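Local coordinates for protein lytic chitin monooxygenase (PDB 4ALS) that cleaves glycosidic bonds in crystalline alpha- and beta-chitin oxidatively through a copper-dependent mechanism, releasing oxidised chitooligosaccharides, at residues A[85-90]-A[150-155]; A[93-98]-A[136-141]; A[5-10]-A[161-166]; A[20-25]-A[64-69]. All coordinates share one frame; numbering follows the deposited sequence. Where two conformers were deposited one is given.

Interaction 1 of 4, residues A[85-90]-A[150-155]. With CU (copper (II) ion), chain B.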
loop_
_atom_site.group_PDB
_atom_site.type_symbol
_atom_site.label_atom_id
_atom_site.label_comp_id
_atom_site.label_asym_id
_atom_site.label_seq_id
_atom_site.Cartn_x
_atom_site.Cartn_y
_atom_site.Cartn_z
ATOM N N GLN A 85 -13.064 -3.782 11.065
ATOM C CA GLN A 85 -13.758 -2.737 10.323
ATOM C C GLN A 85 -13.840 -1.457 11.142
ATOM O O GLN A 85 -14.060 -1.502 12.357
ATOM C CB GLN A 85 -15.171 -3.192 9.960
ATOM C CG GLN A 85 -15.243 -4.398 9.041
ATOM C CD GLN A 85 -16.544 -5.144 9.230
ATOM O OE1 GLN A 85 -16.649 -6.025 10.090
ATOM N NE2 GLN A 85 -17.537 -4.805 8.425
ATOM N N HIS A 86 -13.625 -0.318 10.488
ATOM C CA HIS A 86 -13.800 0.971 11.152
ATOM C C HIS A 86 -14.525 1.904 10.234
ATOM O O HIS A 86 -14.366 1.834 9.014
ATOM C CB HIS A 86 -12.450 1.620 11.493
ATOM C CG HIS A 86 -11.518 0.758 12.325
ATOM N ND1 HIS A 86 -11.852 0.279 13.548
ATOM C CD2 HIS A 86 -10.212 0.348 12.084
ATOM C CE1 HIS A 86 -10.812 -0.422 14.052
ATOM N NE2 HIS A 86 -9.805 -0.372 13.159
ATOM N N ARG A 87 -15.318 2.795 10.829
ATOM C CA ARG A 87 -15.922 3.914 10.119
ATOM C C ARG A 87 -14.833 4.595 9.286
ATOM O O ARG A 87 -13.716 4.823 9.778
ATOM C CB ARG A 87 -16.510 4.883 11.143
ATOM C CG ARG A 87 -17.565 5.826 10.604
ATOM C CD ARG A 87 -18.346 6.431 11.761
ATOM N NE ARG A 87 -19.155 7.566 11.343
ATOM C CZ ARG A 87 -19.854 8.326 12.181
ATOM N NH1 ARG A 87 -19.848 8.061 13.484
ATOM N NH2 ARG A 87 -20.568 9.348 11.717
ATOM N N THR A 88 -15.148 4.919 8.032
ATOM C CA THR A 88 -14.108 5.328 7.072
ATOM C C THR A 88 -14.343 6.703 6.461
ATOM O O THR A 88 -15.463 7.006 6.023
ATOM C CB THR A 88 -14.045 4.279 5.942
ATOM O OG1 THR A 88 -13.623 3.029 6.489
ATOM C CG2 THR A 88 -13.079 4.684 4.827
ATOM N N ALA A 89 -13.278 7.511 6.422
ATOM C CA ALA A 89 -13.307 8.835 5.785
ATOM C C ALA A 89 -12.977 8.782 4.299
ATOM O O ALA A 89 -13.627 9.444 3.500
ATOM C CB ALA A 89 -12.372 9.803 6.495
ATOM N N SER A 90 -11.969 7.995 3.932
ATOM C CA SER A 90 -11.364 8.120 2.610
ATOM C C SER A 90 -10.509 6.922 2.245
ATOM O O SER A 90 -10.015 6.212 3.135
ATOM C CB SER A 90 -10.504 9.388 2.543
ATOM O OG SER A 90 -9.507 9.368 3.553
ATOM N N ILE A 150 -9.213 6.605 8.382
ATOM C CA ILE A 150 -10.260 6.243 9.352
ATOM C C ILE A 150 -11.161 7.447 9.654
ATOM O O ILE A 150 -10.692 8.577 9.760
ATOM C CB ILE A 150 -9.631 5.619 10.615
ATOM C CG1 ILE A 150 -8.748 4.409 10.249
ATOM C CG2 ILE A 150 -10.702 5.206 11.623
ATOM C CD1 ILE A 150 -9.385 3.395 9.312
ATOM N N GLY A 151 -12.463 7.201 9.767
ATOM C CA GLY A 151 -13.423 8.291 9.932
ATOM C C GLY A 151 -13.556 8.851 11.338
ATOM O O GLY A 151 -13.845 10.033 11.502
ATOM N N ASP A 152 -13.337 8.011 12.350
ATOM C CA ASP A 152 -13.565 8.402 13.746
ATOM C C ASP A 152 -12.281 8.427 14.559
ATOM O O ASP A 152 -12.322 8.443 15.788
ATOM C CB ASP A 152 -14.614 7.502 14.412
ATOM C CG ASP A 152 -14.311 6.011 14.253
ATOM O OD1 ASP A 152 -13.233 5.632 13.742
ATOM O OD2 ASP A 152 -15.176 5.204 14.641
ATOM N N THR A 153 -11.137 8.417 13.875
ATOM C CA THR A 153 -9.841 8.655 14.516
ATOM C C THR A 153 -9.007 9.554 13.598
ATOM O O THR A 153 -9.377 9.792 12.441
ATOM C CB THR A 153 -9.016 7.368 14.761
ATOM O OG1 THR A 153 -8.484 6.901 13.509
ATOM C CG2 THR A 153 -9.838 6.259 15.416
ATOM N N VAL A 154 -7.875 10.017 14.109
ATOM C CA VAL A 154 -6.962 10.828 13.293
ATOM C C VAL A 154 -5.961 9.984 12.500
ATOM O O VAL A 154 -4.997 10.516 11.943
ATOM C CB VAL A 154 -6.240 11.911 14.122
ATOM C CG1 VAL A 154 -7.255 12.895 14.687
ATOM C CG2 VAL A 154 -5.414 11.264 15.227
ATOM N N ASN A 155 -6.203 8.678 12.448
ATOM C CA ASN A 155 -5.251 7.746 11.849
ATOM C C ASN A 155 -5.647 7.186 10.499
ATOM O O ASN A 155 -6.770 7.388 10.032
ATOM C CB ASN A 155 -4.965 6.595 12.816
ATOM C CG ASN A 155 -4.169 7.045 14.030
ATOM O OD1 ASN A 155 -3.687 8.180 14.091
ATOM N ND2 ASN A 155 -4.012 6.149 14.994
HETATM CU CU CU B . -8.123 -1.328 13.243
HETATM O O HOH W 1 -15.612 2.701 13.620
#

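Interaction 2 of 4, residues A[93-98]-A[136-141]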
loop_
_atom_site.group_PDB
_atom_site.type_symbol
_atom_site.label_atom_id
_atom_site.label_comp_id
_atom_site.label_asym_id
_atom_site.label_seq_id
_atom_site.Cartn_x
_atom_site.Cartn_y
_atom_site.Cartn_z
ATOM N N TYR A 93 -5.046 6.735 -3.273
ATOM C CA TYR A 93 -4.063 5.908 -3.963
ATOM C C TYR A 93 -3.073 6.794 -4.676
ATOM O O TYR A 93 -3.461 7.774 -5.325
ATOM C CB TYR A 93 -4.742 4.974 -4.965
ATOM C CG TYR A 93 -5.627 3.963 -4.289
ATOM C CD1 TYR A 93 -6.955 4.268 -4.004
ATOM C CD2 TYR A 93 -5.141 2.715 -3.922
ATOM C CE1 TYR A 93 -7.779 3.362 -3.375
ATOM C CE2 TYR A 93 -5.959 1.793 -3.292
ATOM C CZ TYR A 93 -7.280 2.126 -3.018
ATOM O OH TYR A 93 -8.119 1.237 -2.391
ATOM N N TYR A 94 -1.801 6.434 -4.556
ATOM C CA TYR A 94 -0.694 7.146 -5.201
ATOM C C TYR A 94 0.144 6.136 -5.969
ATOM O O TYR A 94 0.156 4.954 -5.629
ATOM C CB TYR A 94 0.201 7.820 -4.144
ATOM C CG TYR A 94 -0.524 8.714 -3.156
ATOM C CD1 TYR A 94 -1.192 8.171 -2.053
ATOM C CD2 TYR A 94 -0.551 10.098 -3.325
ATOM C CE1 TYR A 94 -1.867 8.988 -1.150
ATOM C CE2 TYR A 94 -1.207 10.921 -2.415
ATOM C CZ TYR A 94 -1.866 10.353 -1.346
ATOM O OH TYR A 94 -2.521 11.166 -0.446
ATOM N N ILE A 95 0.863 6.598 -6.986
ATOM C CA ILE A 95 1.832 5.731 -7.652
ATOM C C ILE A 95 3.087 6.531 -8.009
ATOM O O ILE A 95 3.025 7.719 -8.352
ATOM C CB ILE A 95 1.231 5.012 -8.885
ATOM C CG1 ILE A 95 2.130 3.846 -9.329
ATOM C CG2 ILE A 95 0.983 5.986 -10.045
ATOM C CD1 ILE A 95 1.503 2.996 -10.421
ATOM N N THR A 96 4.230 5.862 -7.924
ATOM C CA THR A 96 5.495 6.468 -8.336
ATOM C C THR A 96 5.438 7.011 -9.764
ATOM O O THR A 96 4.762 6.454 -10.626
ATOM C CB THR A 96 6.631 5.450 -8.227
ATOM O OG1 THR A 96 6.198 4.193 -8.748
ATOM C CG2 THR A 96 7.022 5.238 -6.772
ATOM N N LYS A 97 6.126 8.131 -9.976
ATOM C CA LYS A 97 6.201 8.788 -11.279
ATOM C C LYS A 97 7.104 8.027 -12.245
ATOM O O LYS A 97 8.051 7.335 -11.829
ATOM C CB LYS A 97 6.740 10.212 -11.107
ATOM C CG LYS A 97 5.835 11.110 -10.277
ATOM C CD LYS A 97 6.499 12.438 -9.983
ATOM C CE LYS A 97 5.712 13.207 -8.941
ATOM N NZ LYS A 97 6.343 14.500 -8.526
ATOM N N ASN A 98 6.821 8.153 -13.540
ATOM C CA ASN A 98 7.785 7.709 -14.529
ATOM C C ASN A 98 9.149 8.351 -14.256
ATOM O O ASN A 98 9.245 9.551 -14.000
ATOM C CB ASN A 98 7.300 8.073 -15.929
ATOM C CG ASN A 98 8.260 7.608 -16.991
ATOM O OD1 ASN A 98 8.642 6.439 -17.011
ATOM N ND2 ASN A 98 8.712 8.527 -17.836
ATOM N N THR A 136 -0.863 5.571 -18.231
ATOM C CA THR A 136 -0.175 4.855 -19.295
ATOM C C THR A 136 1.267 5.294 -19.536
ATOM O O THR A 136 1.917 4.757 -20.444
ATOM C CB THR A 136 -0.962 4.957 -20.611
ATOM O OG1 THR A 136 -1.239 6.341 -20.874
ATOM C CG2 THR A 136 -2.288 4.180 -20.508
ATOM N N ASP A 137 1.769 6.239 -18.743
ATOM C CA ASP A 137 3.196 6.580 -18.769
ATOM C C ASP A 137 4.029 5.767 -17.769
ATOM O O ASP A 137 5.235 6.006 -17.632
ATOM C CB ASP A 137 3.441 8.079 -18.570
ATOM C CG ASP A 137 2.904 8.611 -17.257
ATOM O OD1 ASP A 137 2.139 7.924 -16.556
ATOM O OD2 ASP A 137 3.267 9.755 -16.940
ATOM N N ARG A 138 3.394 4.824 -17.080
ATOM C CA ARG A 138 4.114 3.947 -16.159
ATOM C C ARG A 138 4.385 2.609 -16.816
ATOM O O ARG A 138 3.464 1.972 -17.367
ATOM C CB ARG A 138 3.299 3.713 -14.892
ATOM C CG ARG A 138 3.523 4.701 -13.762
ATOM C CD ARG A 138 3.215 6.147 -14.110
ATOM N NE ARG A 138 3.174 6.982 -12.910
ATOM C CZ ARG A 138 2.530 8.136 -12.802
ATOM N NH1 ARG A 138 1.836 8.632 -13.828
ATOM N NH2 ARG A 138 2.546 8.784 -11.637
ATOM N N LYS A 139 5.650 2.195 -16.745
ATOM C CA LYS A 139 6.048 0.864 -17.189
ATOM C C LYS A 139 7.121 0.347 -16.246
ATOM O O LYS A 139 7.856 1.123 -15.614
ATOM C CB LYS A 139 6.551 0.884 -18.641
ATOM C CG LYS A 139 6.700 -0.483 -19.319
ATOM C CD LYS A 139 7.093 -0.312 -20.781
ATOM C CE LYS A 139 7.476 -1.629 -21.439
ATOM N NZ LYS A 139 8.594 -2.343 -20.756
ATOM N N GLY A 140 7.179 -0.973 -16.120
ATOM C CA GLY A 140 8.174 -1.589 -15.255
ATOM C C GLY A 140 7.808 -1.485 -13.791
ATOM O O GLY A 140 6.629 -1.392 -13.442
ATOM N N TYR A 141 8.821 -1.551 -12.941
ATOM C CA TYR A 141 8.586 -1.544 -11.495
ATOM C C TYR A 141 8.103 -0.190 -10.993
ATOM O O TYR A 141 8.781 0.831 -11.148
ATOM C CB TYR A 141 9.863 -1.960 -10.777
ATOM C CG TYR A 141 9.834 -1.945 -9.264
ATOM C CD1 TYR A 141 8.654 -2.196 -8.538
ATOM C CD2 TYR A 141 11.019 -1.717 -8.553
ATOM C CE1 TYR A 141 8.671 -2.187 -7.151
ATOM C CE2 TYR A 141 11.041 -1.721 -7.172
ATOM C CZ TYR A 141 9.864 -1.967 -6.482
ATOM O OH TYR A 141 9.893 -1.974 -5.101
HETATM O O HOH W 2 4.796 10.064 -14.510
HETATM O O HOH W 3 7.851 4.070 -16.034
#

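Interaction 3 of 4, residues A[5-10]-A[161-166]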
loop_
_atom_site.group_PDB
_atom_site.type_symbol
_atom_site.label_atom_id
_atom_site.label_comp_id
_atom_site.label_asym_id
_atom_site.label_seq_id
_atom_site.Cartn_x
_atom_site.Cartn_y
_atom_site.Cartn_z
ATOM N N ALA A 5 -4.984 -7.129 -0.206
ATOM C CA ALA A 5 -4.732 -8.528 -0.571
ATOM C C ALA A 5 -4.491 -8.747 -2.057
ATOM O O ALA A 5 -3.899 -9.755 -2.440
ATOM C CB ALA A 5 -5.890 -9.412 -0.109
ATOM N N SER A 6 -4.986 -7.839 -2.900
ATOM C CA SER A 6 -4.847 -7.988 -4.354
ATOM C C SER A 6 -4.835 -6.609 -5.010
ATOM O O SER A 6 -5.761 -5.834 -4.823
ATOM C CB SER A 6 -6.016 -8.804 -4.903
ATOM O OG SER A 6 -5.889 -8.964 -6.308
ATOM N N PRO A 7 -3.775 -6.279 -5.774
ATOM C CA PRO A 7 -2.515 -7.033 -5.840
ATOM C C PRO A 7 -1.910 -7.030 -4.452
ATOM O O PRO A 7 -2.024 -6.026 -3.733
ATOM C CB PRO A 7 -1.632 -6.212 -6.783
ATOM C CG PRO A 7 -2.465 -5.105 -7.311
ATOM C CD PRO A 7 -3.720 -5.002 -6.501
ATOM N N GLY A 8 -1.285 -8.131 -4.073
ATOM C CA GLY A 8 -0.811 -8.273 -2.699
ATOM C C GLY A 8 0.111 -7.135 -2.297
ATOM O O GLY A 8 1.013 -6.772 -3.039
ATOM N N SER A 9 -0.113 -6.563 -1.122
ATOM C CA SER A 9 0.794 -5.529 -0.647
ATOM C C SER A 9 2.139 -6.114 -0.201
ATOM O O SER A 9 2.276 -7.331 -0.008
ATOM C CB SER A 9 0.158 -4.733 0.480
ATOM O OG SER A 9 0.190 -5.493 1.689
ATOM N N ARG A 10 3.126 -5.241 -0.050
ATOM C CA ARG A 10 4.455 -5.666 0.379
ATOM C C ARG A 10 4.366 -6.372 1.740
ATOM O O ARG A 10 4.981 -7.431 1.946
ATOM C CB ARG A 10 5.395 -4.462 0.421
ATOM C CG ARG A 10 6.845 -4.826 0.704
ATOM C CD ARG A 10 7.688 -3.570 0.809
ATOM N NE ARG A 10 7.768 -2.822 -0.461
ATOM C CZ ARG A 10 8.413 -1.663 -0.583
ATOM N NH1 ARG A 10 9.007 -1.113 0.471
ATOM N NH2 ARG A 10 8.476 -1.049 -1.768
ATOM N N ILE A 161 2.551 -1.212 -2.236
ATOM C CA ILE A 161 2.292 -2.344 -3.146
ATOM C C ILE A 161 3.287 -2.286 -4.301
ATOM O O ILE A 161 3.377 -1.283 -5.008
ATOM C CB ILE A 161 0.853 -2.270 -3.722
ATOM C CG1 ILE A 161 -0.195 -2.207 -2.600
ATOM C CG2 ILE A 161 0.582 -3.448 -4.656
ATOM C CD1 ILE A 161 -1.521 -1.602 -3.038
ATOM N N ASP A 162 4.029 -3.374 -4.490
ATOM C CA ASP A 162 5.040 -3.463 -5.541
ATOM C C ASP A 162 4.451 -4.098 -6.785
ATOM O O ASP A 162 3.949 -5.223 -6.728
ATOM C CB ASP A 162 6.227 -4.282 -5.033
ATOM C CG ASP A 162 6.896 -3.628 -3.854
ATOM O OD1 ASP A 162 7.484 -2.547 -4.044
ATOM O OD2 ASP A 162 6.789 -4.163 -2.729
ATOM N N VAL A 163 4.488 -3.371 -7.897
ATOM C CA VAL A 163 3.934 -3.880 -9.156
ATOM C C VAL A 163 4.946 -3.790 -10.304
ATOM O O VAL A 163 5.858 -2.962 -10.283
ATOM C CB VAL A 163 2.587 -3.204 -9.526
ATOM C CG1 VAL A 163 1.543 -3.467 -8.459
ATOM C CG2 VAL A 163 2.763 -1.699 -9.738
ATOM N N ASN A 164 4.795 -4.691 -11.275
ATOM C CA ASN A 164 5.570 -4.647 -12.510
ATOM C C ASN A 164 4.593 -4.458 -13.655
ATOM O O ASN A 164 3.826 -5.351 -13.981
ATOM C CB ASN A 164 6.376 -5.933 -12.691
ATOM C CG ASN A 164 7.147 -5.959 -13.989
ATOM O OD1 ASN A 164 7.040 -6.915 -14.770
ATOM N ND2 ASN A 164 7.918 -4.914 -14.232
ATOM N N ILE A 165 4.637 -3.279 -14.255
ATOM C CA ILE A 165 3.647 -2.892 -15.258
ATOM C C ILE A 165 4.181 -3.204 -16.641
ATOM O O ILE A 165 5.225 -2.682 -17.045
ATOM C CB ILE A 165 3.307 -1.389 -15.097
ATOM C CG1 ILE A 165 2.849 -1.096 -13.656
ATOM C CG2 ILE A 165 2.267 -0.961 -16.129
ATOM C CD1 ILE A 165 2.676 0.373 -13.317
ATOM N N GLN A 166 3.465 -4.056 -17.372
ATOM C CA GLN A 166 3.818 -4.365 -18.766
ATOM C C GLN A 166 2.579 -4.408 -19.655
ATOM O O GLN A 166 2.540 -5.052 -20.707
ATOM C CB GLN A 166 4.564 -5.695 -18.865
ATOM C CG GLN A 166 5.849 -5.784 -18.050
ATOM C CD GLN A 166 6.910 -4.786 -18.476
ATOM O OE1 GLN A 166 6.981 -4.385 -19.639
ATOM N NE2 GLN A 166 7.751 -4.385 -17.530
ATOM O OXT GLN A 166 1.572 -3.803 -19.332
HETATM O O HOH W 4 3.570 -5.774 -3.091
HETATM O O HOH W 5 1.700 -6.600 -5.691
#

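Interaction 4 of 4, residues A[20-25]-A[64-69]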
loop_
_atom_site.group_PDB
_atom_site.type_symbol
_atom_site.label_atom_id
_atom_site.label_comp_id
_atom_site.label_asym_id
_atom_site.label_seq_id
_atom_site.Cartn_x
_atom_site.Cartn_y
_atom_site.Cartn_z
ATOM N N ASN A 20 4.292 -15.994 1.630
ATOM C CA ASN A 20 5.675 -15.691 2.040
ATOM C C ASN A 20 6.550 -15.306 0.839
ATOM O O ASN A 20 7.709 -15.714 0.746
ATOM C CB ASN A 20 6.307 -16.881 2.789
ATOM C CG ASN A 20 5.560 -17.231 4.063
ATOM O OD1 ASN A 20 5.688 -16.555 5.083
ATOM N ND2 ASN A 20 4.791 -18.288 4.014
ATOM N N LEU A 21 5.981 -14.510 -0.064
ATOM C CA LEU A 21 6.677 -14.066 -1.264
ATOM C C LEU A 21 7.706 -12.970 -0.978
ATOM O O LEU A 21 8.567 -12.694 -1.819
ATOM C CB LEU A 21 5.670 -13.649 -2.359
ATOM C CG LEU A 21 4.778 -14.786 -2.874
ATOM C CD1 LEU A 21 3.817 -14.307 -3.950
ATOM C CD2 LEU A 21 5.636 -15.917 -3.410
ATOM N N ASN A 22 7.577 -12.347 0.199
ATOM C CA ASN A 22 8.602 -11.465 0.770
ATOM C C ASN A 22 9.085 -12.070 2.069
ATOM O O ASN A 22 8.278 -12.505 2.897
ATOM C CB ASN A 22 8.054 -10.053 1.026
ATOM C CG ASN A 22 7.794 -9.286 -0.260
ATOM O OD1 ASN A 22 8.456 -9.509 -1.282
ATOM N ND2 ASN A 22 6.834 -8.361 -0.214
ATOM N N THR A 23 10.398 -12.121 2.237
ATOM C CA THR A 23 10.987 -12.615 3.478
ATOM C C THR A 23 11.443 -11.430 4.324
ATOM O O THR A 23 11.599 -10.310 3.808
ATOM C CB THR A 23 12.199 -13.552 3.221
ATOM O OG1 THR A 23 13.358 -12.769 2.928
ATOM C CG2 THR A 23 11.935 -14.515 2.049
ATOM N N ASN A 24 11.665 -11.680 5.613
ATOM C CA ASN A 24 12.271 -10.698 6.532
ATOM C C ASN A 24 11.512 -9.377 6.563
ATOM O O ASN A 24 12.035 -8.315 6.218
ATOM C CB ASN A 24 13.755 -10.513 6.205
ATOM C CG ASN A 24 14.559 -11.765 6.487
ATOM O OD1 ASN A 24 15.044 -11.970 7.611
ATOM N ND2 ASN A 24 14.712 -12.612 5.472
ATOM N N VAL A 25 10.248 -9.470 6.965
ATOM C CA VAL A 25 9.317 -8.342 6.932
ATOM C C VAL A 25 8.840 -7.969 8.340
ATOM O O VAL A 25 7.865 -7.212 8.492
ATOM C CB VAL A 25 8.080 -8.643 6.045
ATOM C CG1 VAL A 25 8.469 -8.748 4.571
ATOM C CG2 VAL A 25 7.356 -9.885 6.536
ATOM N N THR A 64 15.250 -5.067 -6.740
ATOM C CA THR A 64 14.978 -6.512 -6.687
ATOM C C THR A 64 14.571 -7.071 -5.329
ATOM O O THR A 64 14.321 -8.268 -5.224
ATOM C CB THR A 64 16.188 -7.339 -7.173
ATOM O OG1 THR A 64 17.325 -7.062 -6.342
ATOM C CG2 THR A 64 16.528 -7.016 -8.618
ATOM N N ARG A 65 14.491 -6.225 -4.301
ATOM C CA ARG A 65 14.213 -6.707 -2.945
ATOM C C ARG A 65 12.837 -7.351 -2.779
ATOM O O ARG A 65 12.699 -8.359 -2.071
ATOM C CB ARG A 65 14.370 -5.579 -1.916
ATOM C CG ARG A 65 14.073 -6.004 -0.482
ATOM C CD ARG A 65 15.015 -7.057 0.084
ATOM N NE ARG A 65 14.631 -7.270 1.476
ATOM C CZ ARG A 65 13.856 -8.262 1.901
ATOM N NH1 ARG A 65 13.414 -9.182 1.040
ATOM N NH2 ARG A 65 13.521 -8.322 3.197
ATOM N N TRP A 66 11.827 -6.780 -3.435
ATOM C CA TRP A 66 10.431 -7.165 -3.179
ATOM C C TRP A 66 9.776 -7.870 -4.330
ATOM O O TRP A 66 10.071 -7.603 -5.502
ATOM C CB TRP A 66 9.610 -5.935 -2.798
ATOM C CG TRP A 66 10.217 -5.171 -1.660
ATOM C CD1 TRP A 66 10.722 -3.869 -1.686
ATOM C CD2 TRP A 66 10.428 -5.642 -0.294
ATOM N NE1 TRP A 66 11.201 -3.517 -0.456
ATOM C CE2 TRP A 66 11.070 -4.531 0.424
ATOM C CE3 TRP A 66 10.163 -6.828 0.390
ATOM C CZ2 TRP A 66 11.412 -4.625 1.766
ATOM C CZ3 TRP A 66 10.513 -6.907 1.745
ATOM C CH2 TRP A 66 11.133 -5.823 2.411
ATOM N N HIS A 67 8.859 -8.775 -3.992
ATOM C CA HIS A 67 8.037 -9.444 -5.002
ATOM C C HIS A 67 7.055 -8.486 -5.660
ATOM O O HIS A 67 6.355 -7.735 -4.982
ATOM C CB HIS A 67 7.290 -10.608 -4.364
ATOM C CG HIS A 67 6.450 -11.375 -5.339
ATOM N ND1 HIS A 67 6.935 -12.412 -6.039
ATOM C CD2 HIS A 67 5.135 -11.198 -5.754
ATOM C CE1 HIS A 67 5.979 -12.884 -6.864
ATOM N NE2 HIS A 67 4.881 -12.139 -6.699
ATOM N N LYS A 68 6.994 -8.497 -6.991
ATOM C CA LYS A 68 6.039 -7.665 -7.737
ATOM C C LYS A 68 4.907 -8.490 -8.321
ATOM O O LYS A 68 5.123 -9.611 -8.803
ATOM C CB LYS A 68 6.734 -6.947 -8.900
ATOM C CG LYS A 68 7.719 -5.866 -8.486
ATOM C CD LYS A 68 9.119 -6.426 -8.431
ATOM C CE LYS A 68 10.140 -5.388 -8.012
ATOM N NZ LYS A 68 11.330 -6.168 -7.570
ATOM N N THR A 69 3.709 -7.917 -8.331
ATOM C CA THR A 69 2.622 -8.478 -9.129
ATOM C C THR A 69 2.695 -7.890 -10.533
ATOM O O THR A 69 2.802 -6.670 -10.688
ATOM C CB THR A 69 1.239 -8.141 -8.543
ATOM O OG1 THR A 69 1.137 -8.675 -7.229
ATOM C CG2 THR A 69 0.122 -8.763 -9.377
HETATM O O HOH W 6 6.105 -6.746 -2.453
HETATM O O HOH W 7 12.083 -11.602 0.054
#

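Interaction 1 of 4, residues A[85-90]-A[150-155]
The copper site of this monooxygenase lies beside the contact, for His-86, whose CB rests on CG2 of Ile-150 at 4.0 Å, binds the metal. Its CG stands anti to the carbonyl carbon (chi1 -55°), which sends the imidazole beyond the isoleucine so that NE2 meets the copper at 1.9 Å. CD1 of Ile-150 approaches the same ring obliquely, and Phe-157 of strand 155-165 packs against both residues. One direct hydrogen bond joins the backbones: Gly-151 N donates to Arg-87 O over 2.7 Å. It is nearly straight at the hydrogen (166°), yet the donor sits well above the carbonyl plane. That carbonyl oxygen also touches Ile-150 CG2 at 3.6 Å. Thr-88 and Ile-150 form an antiparallel non-hydrogen-bonded pair, their side chains diverging, where strand 88-96 begins and strand 142-150 ends; Ala-89 and Ser-90 then share Gly-149 in a classic beta bulge. On the exposed side, the carboxylate of Asp-152 lies alongside CB of Arg-87, and a water spans the gap, accepting from Arg-87 N at 2.8 Å and donating to Asp-152 OD2 at 2.7 Å. The amino-terminal His-1 completes the histidine ligation, its backbone N and the His-86 ring both binding copper. This is the histidine brace characteristic of lytic polysaccharide monooxygenases, here with its second histidine carried just ahead of a sheet strand.

Interaction 2 of 4, residues A[93-98]-A[136-141]
Arg-138 reaches across to the end of strand 88-96 and supplies the direct hydrogen bonds of this contact. Its NE donates to Thr-96 O at 2.8 Å, with an angle of 166° at the hydrogen and the oxygen lying at the edge of the guanidinium, near its plane. NH2 adds two weak bonds, to Thr-96 O and to Ile-95 O, so the carbonyl of Thr-96 is held by two nitrogens of one group. A bend at chi2 (60°) turns the arginine chain back to bring this edge round to the strand. In charge terms the guanidinium is shared: NH1 makes a salt bridge with OD1 of the adjacent Asp-137 at 2.8 Å, on the syn side of the carboxylate, while NH2 pairs with Asp-112 of strand 111-120. Two acidic groups thus probably offset the charge of this buried arginine. The loop joining strands 127-134 and 142-150 is in this way tied to the C-terminal end of strand 88-96, which lies between strands 111-120 and 142-150 in the larger sheet of the beta-sandwich. Apolar contact comes from Ile-95, whose CG2 lies over one guanidinium face, 3.6 Å from NH2 of Arg-138. Backbone N of Asn-98 packs over the opposite face. Waters serve the outer end. One accepts from Asn-98 N and donates to Asp-137 OD2, each at 2.9 Å, and the other links Asn-98 OD1 to Lys-139 N.

Interaction 3 of 4, residues A[5-10]-A[161-166]
Arg-10 and Asp-162 meet in a side-on salt bridge, with NE donating to OD2 at 2.8 Å and NH2 to OD1 at 2.9 Å. Both oxygens use syn lone pairs, and the guanidinium and carboxylate planes are only 2° apart, so the two bonds fix the rotation of each group. A turn at chi3 (-65°) swings the otherwise extended arginine chain so that this edge faces the acid. Next to it along the strand, CG2 of Ile-161 lies 3.7 Å from Gly-8 O and 4.1 Å from Pro-7 CB, while its CG1 touches CA and CB of Ser-9. Two waters link the backbones: both donate to Gly-8 O, one accepting from Asp-162 N and the other donating to Asp-162 O. In the next shell, Tyr-141 OH bonds to Asp-162 OD1, Arg-10 NH1 bonds to Leu-58 O and NH2 to Gln-61 OE1, and Trp-66 makes a cation-pi contact with the guanidinium. Ser-9 OG bonds to Gln-159 and caps Phe-12 N, an N-cap for helix 10-13. The peptide before Pro-7 is cis, where the chain leaves strand 2-6; the contact thus joins a strand end of one sheet to strand 155-165 of the other in the beta-sandwich core found in AA10 monooxygenases.

Interaction 4 of 4, residues A[20-25]-A[64-69]
The touching residues of both segments lie in irregular loops, with 64-69 leading into strand 69-71; their CA atoms are 6.1 Å apart at Leu-21 and His-67, and again at Asn-22 and Trp-66. The bonds across the gap come from side chains. Asn-22 OD1 accepts from His-67 N at 2.8 Å, almost straight at 177°, in the carbonyl plane and on a lone pair. Its ND2 bonds to Arg-10 O and to a water that donates to His-67 O, so both ends of the buried amide are engaged. The same amide crosses Trp-66 at about a right angle, Asn-22 CG 3.5 Å from Trp-66 CE3 at the indole edge, while Val-25 CG1 meets Trp-66 CZ3 at 3.9 Å. Leu-21 CD1 sits over a face of the His-67 ring, 3.8 Å from its centroid, in a CH-pi contact; His-67 CG is anti to its own backbone N (chi1 -178°), which carries the imidazole out to the leucine. Arg-65 CG lies over a face of the Trp-66 indole, and a bend at chi2 turns the rest of the chain so that NH2 reaches Thr-23 O at 2.8 Å. Glu-60 forms a salt bridge with Arg-65 NE, and its O accepts from Trp-66 NE1. Asn-22 and Arg-65 each bond to a backbone atom of the other loop, so directional side-chain bonds hold these irregular loops, the charge of Arg-65 probably offset by Glu-60.

In the fold
Interaction 3 is the buried contact of the set, whereas interactions 1, 2 and 4 are partly buried and reach the surface. Interactions 1 and 2 use opposite ends of strand 88-96, their centres about 27 Å apart: the first adjoins the copper site through mostly backbone and apolar contacts, the second is dominated by an arginine. Interactions 2, 3 and 4 form a connected group. Tyr-141 of interaction 2 touches residues of both 3 and 4; Gly-140 N probably bonds to Ile-165 O, and Asn-164 N to Thr-69 O. Each of the three has an arginine across it, which binds backbone carbonyls in 2 and 4 and a carboxylate in 3.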